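Local atomic coordinates of Lin1840 protein (Listeria innocua serovar 6a, PDB entry 4ZO9), a protein that probably hydrolyses terminal, non-reducing beta-D-glucosyl residues to release beta-D-glucose, as a family 3 glycoside hydrolase. Residues L233-F238 with V266-W271. The protein carries 2 engineered substitutions. Numbering follows the deposited sequence.
Sequences LVMTAF and VLISAW. Engineered in segment 266-271: A270 (natural residue Asp). With GLC (alpha-D-glucopyranose), chain C; BGC (beta-D-glucopyranose), chain G; BGC (beta-D-glucopyranose), chain B.
Two parallel strands of the TIM-barrel-like domain, 233-236 and 267-268, meet here, and the residues after them reach the bound sugar. V234 N donates to V266 O. I268 N returns a bond to V234 O, and T236 N one to I268 O at 3.1 Å. V234 and L267 point to one face of the sheet, where L257 of helix 250-260 touches both. M235 and I268 share the other face, with M235 CB 3.7 Å from I268 CG2.

The next link uses a side chain. T236 OG1 sits between its backbone N and carbonyl carbon (chi1 67°) and accepts A270 N at 3.1 Å (N-H...O 159°). The same hydroxyl also bonds T247 OG1. S269 OG reaches A270 O at 2.7 Å, from above the carbonyl plane, and bonds M302 N.

In family 3 enzymes this end of the barrel strands carries the glucose-binding pocket. CB of the engineered A270 lies over one face of the F238 ring, 3.9 Å from the centroid, a CH-pi contact. W271 O meets the edge of that ring, 3.2 Å from F238 CE1. Chain B, the non-reducing unit of laminaribiose, is joined through C1 to O3 of overlapping alpha and beta anomers (chains C and G). M235, bent at chi3 (-67°), brings CE 3.4 Å from chain B O4. One W271 indole face meets the anomers, which also bond R572 of the second subunit.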
loop_
_atom_site.group_PDB
_atom_site.type_symbol
_atom_site.label_atom_id
_atom_site.label_comp_id
_atom_site.label_asym_id
_atom_site.label_seq_id
_atom_site.Cartn_x
_atom_site.Cartn_y
_atom_site.Cartn_z
ATOM N N LEU A 233 -16.125 8.822 25.094
ATOM C CA LEU A 233 -16.541 9.135 23.700
ATOM C C LEU A 233 -15.692 8.385 22.641
ATOM O O LEU A 233 -14.588 7.962 22.906
ATOM C CB LEU A 233 -16.418 10.629 23.417
ATOM C CG LEU A 233 -17.267 11.576 24.270
ATOM C CD1 LEU A 233 -16.666 11.751 25.663
ATOM C CD2 LEU A 233 -17.427 12.909 23.552
ATOM N N VAL A 234 -16.212 8.317 21.433
ATOM C CA VAL A 234 -15.482 7.881 20.250
ATOM C C VAL A 234 -15.652 8.890 19.143
ATOM O O VAL A 234 -16.738 9.413 18.959
ATOM C CB VAL A 234 -15.982 6.491 19.752
ATOM C CG1 VAL A 234 -15.267 6.034 18.481
ATOM C CG2 VAL A 234 -15.790 5.447 20.842
ATOM N N MET A 235 -14.602 9.147 18.383
ATOM C CA MET A 235 -14.699 10.075 17.209
ATOM C C MET A 235 -14.589 9.289 15.871
ATOM O O MET A 235 -13.785 8.348 15.772
ATOM C CB MET A 235 -13.642 11.209 17.313
ATOM C CG MET A 235 -13.669 12.191 16.150
ATOM S SD MET A 235 -12.236 13.282 16.070
ATOM C CE MET A 235 -12.530 14.264 17.573
ATOM N N THR A 236 -15.395 9.665 14.859
ATOM C CA THR A 236 -15.383 8.974 13.580
ATOM C C THR A 236 -14.111 9.376 12.843
ATOM O O THR A 236 -13.469 10.421 13.186
ATOM C CB THR A 236 -16.575 9.357 12.687
ATOM O OG1 THR A 236 -16.454 10.740 12.285
ATOM C CG2 THR A 236 -17.914 9.149 13.380
ATOM N N ALA A 237 -13.753 8.576 11.828
ATOM C CA ALA A 237 -12.651 8.879 10.964
ATOM C C ALA A 237 -13.060 9.538 9.594
ATOM O O ALA A 237 -14.166 9.339 9.086
ATOM C CB ALA A 237 -11.914 7.566 10.715
ATOM N N PHE A 238 -12.141 10.318 9.012
ATOM C CA PHE A 238 -12.255 10.909 7.686
ATOM C C PHE A 238 -12.390 9.980 6.472
ATOM O O PHE A 238 -13.114 10.331 5.513
ATOM C CB PHE A 238 -11.099 11.833 7.421
ATOM C CG PHE A 238 -11.125 13.070 8.283
ATOM C CD1 PHE A 238 -12.172 13.965 8.212
ATOM C CD2 PHE A 238 -10.123 13.298 9.209
ATOM C CE1 PHE A 238 -12.177 15.101 8.980
ATOM C CE2 PHE A 238 -10.120 14.461 9.978
ATOM C CZ PHE A 238 -11.140 15.339 9.864
ATOM N N VAL A 266 -21.369 9.001 23.450
ATOM C CA VAL A 266 -21.413 9.964 22.340
ATOM C C VAL A 266 -20.423 9.568 21.232
ATOM O O VAL A 266 -19.230 9.323 21.477
ATOM C CB VAL A 266 -21.119 11.403 22.845
ATOM C CG1 VAL A 266 -21.023 12.387 21.682
ATOM C CG2 VAL A 266 -22.231 11.867 23.779
ATOM N N LEU A 267 -20.954 9.451 20.025
ATOM C CA LEU A 267 -20.149 9.308 18.794
ATOM C C LEU A 267 -20.181 10.697 18.210
ATOM O O LEU A 267 -21.245 11.175 17.875
ATOM C CB LEU A 267 -20.724 8.247 17.835
ATOM C CG LEU A 267 -20.005 7.955 16.513
ATOM C CD1 LEU A 267 -18.574 7.560 16.805
ATOM C CD2 LEU A 267 -20.760 6.881 15.744
ATOM N N ILE A 268 -19.010 11.348 18.175
ATOM C CA ILE A 268 -18.815 12.714 17.617
ATOM C C ILE A 268 -18.110 12.573 16.309
ATOM O O ILE A 268 -17.237 11.716 16.172
ATOM C CB ILE A 268 -17.931 13.608 18.548
ATOM C CG1 ILE A 268 -17.875 15.020 18.009
ATOM C CG2 ILE A 268 -16.501 13.046 18.720
ATOM C CD1 ILE A 268 -17.168 16.028 18.899
ATOM N N SER A 269 -18.458 13.410 15.350
ATOM C CA SER A 269 -17.841 13.362 14.041
ATOM C C SER A 269 -16.486 13.956 14.114
ATOM O O SER A 269 -16.260 14.824 14.906
ATOM C CB SER A 269 -18.668 14.149 13.007
ATOM O OG SER A 269 -18.392 15.541 13.000
ATOM N N ALA A 270 -15.563 13.515 13.267
ATOM C CA ALA A 270 -14.367 14.332 13.098
ATOM C C ALA A 270 -14.820 15.634 12.453
ATOM O O ALA A 270 -15.897 15.725 11.878
ATOM C CB ALA A 270 -13.339 13.684 12.224
ATOM N N TRP A 271 -13.958 16.621 12.487
ATOM C CA TRP A 271 -14.296 17.935 11.991
ATOM C C TRP A 271 -14.820 17.940 10.547
ATOM O O TRP A 271 -14.077 17.622 9.629
ATOM C CB TRP A 271 -13.091 18.840 12.063
ATOM C CG TRP A 271 -13.431 20.195 11.568
ATOM C CD1 TRP A 271 -13.810 20.536 10.290
ATOM C CD2 TRP A 271 -13.427 21.417 12.313
ATOM N NE1 TRP A 271 -14.041 21.886 10.211
ATOM C CE2 TRP A 271 -13.796 22.448 11.434
ATOM C CE3 TRP A 271 -13.111 21.742 13.613
ATOM C CZ2 TRP A 271 -13.893 23.780 11.834
ATOM C CZ3 TRP A 271 -13.196 23.105 14.010
ATOM C CH2 TRP A 271 -13.585 24.071 13.132
HETATM C C1 GLC C . -9.484 20.887 10.356
HETATM C C2 GLC C . -9.017 19.729 11.132
HETATM C C3 GLC C . -9.611 19.874 12.542
HETATM C C4 GLC C . -9.251 21.252 13.112
HETATM C C5 GLC C . -9.616 22.362 12.127
HETATM C C6 GLC C . -8.985 23.652 12.416
HETATM O O1 GLC C . -10.897 20.843 10.416
HETATM O O2 GLC C . -9.470 18.571 10.441
HETATM O O3 GLC C . -9.070 18.887 13.485
HETATM O O4 GLC C . -9.958 21.408 14.361
HETATM O O5 GLC C . -8.931 22.092 10.948
HETATM O O6 GLC C . -9.466 23.972 13.677
HETATM C C2 BGC G . -9.184 19.791 11.144
HETATM C C3 BGC G . -9.675 19.902 12.583
HETATM C C4 BGC G . -9.355 21.294 13.136
HETATM C C5 BGC G . -9.589 22.457 12.171
HETATM C C6 BGC G . -8.768 23.642 12.619
HETATM C C1 BGC G . -9.706 20.964 10.337
HETATM O O1 BGC G . -9.291 20.803 8.978
HETATM O O2 BGC G . -9.619 18.595 10.498
HETATM O O3 BGC G . -9.077 18.911 13.449
HETATM O O4 BGC G . -10.164 21.517 14.301
HETATM O O5 BGC G . -9.155 22.172 10.857
HETATM O O6 BGC G . -9.124 23.875 13.965
HETATM C C2 BGC B . -8.604 16.527 13.711
HETATM C C3 BGC B . -9.063 15.635 14.866
HETATM C C4 BGC B . -9.439 16.552 16.006
HETATM C C5 BGC B . -10.799 17.186 15.670
HETATM C C6 BGC B . -11.093 18.342 16.615
HETATM C C1 BGC B . -9.678 17.614 13.407
HETATM O O2 BGC B . -8.330 15.747 12.546
HETATM O O3 BGC B . -8.029 14.749 15.285
HETATM O O4 BGC B . -9.506 15.819 17.176
HETATM O O5 BGC B . -10.887 17.561 14.221
HETATM O O6 BGC B . -10.168 19.372 16.295
#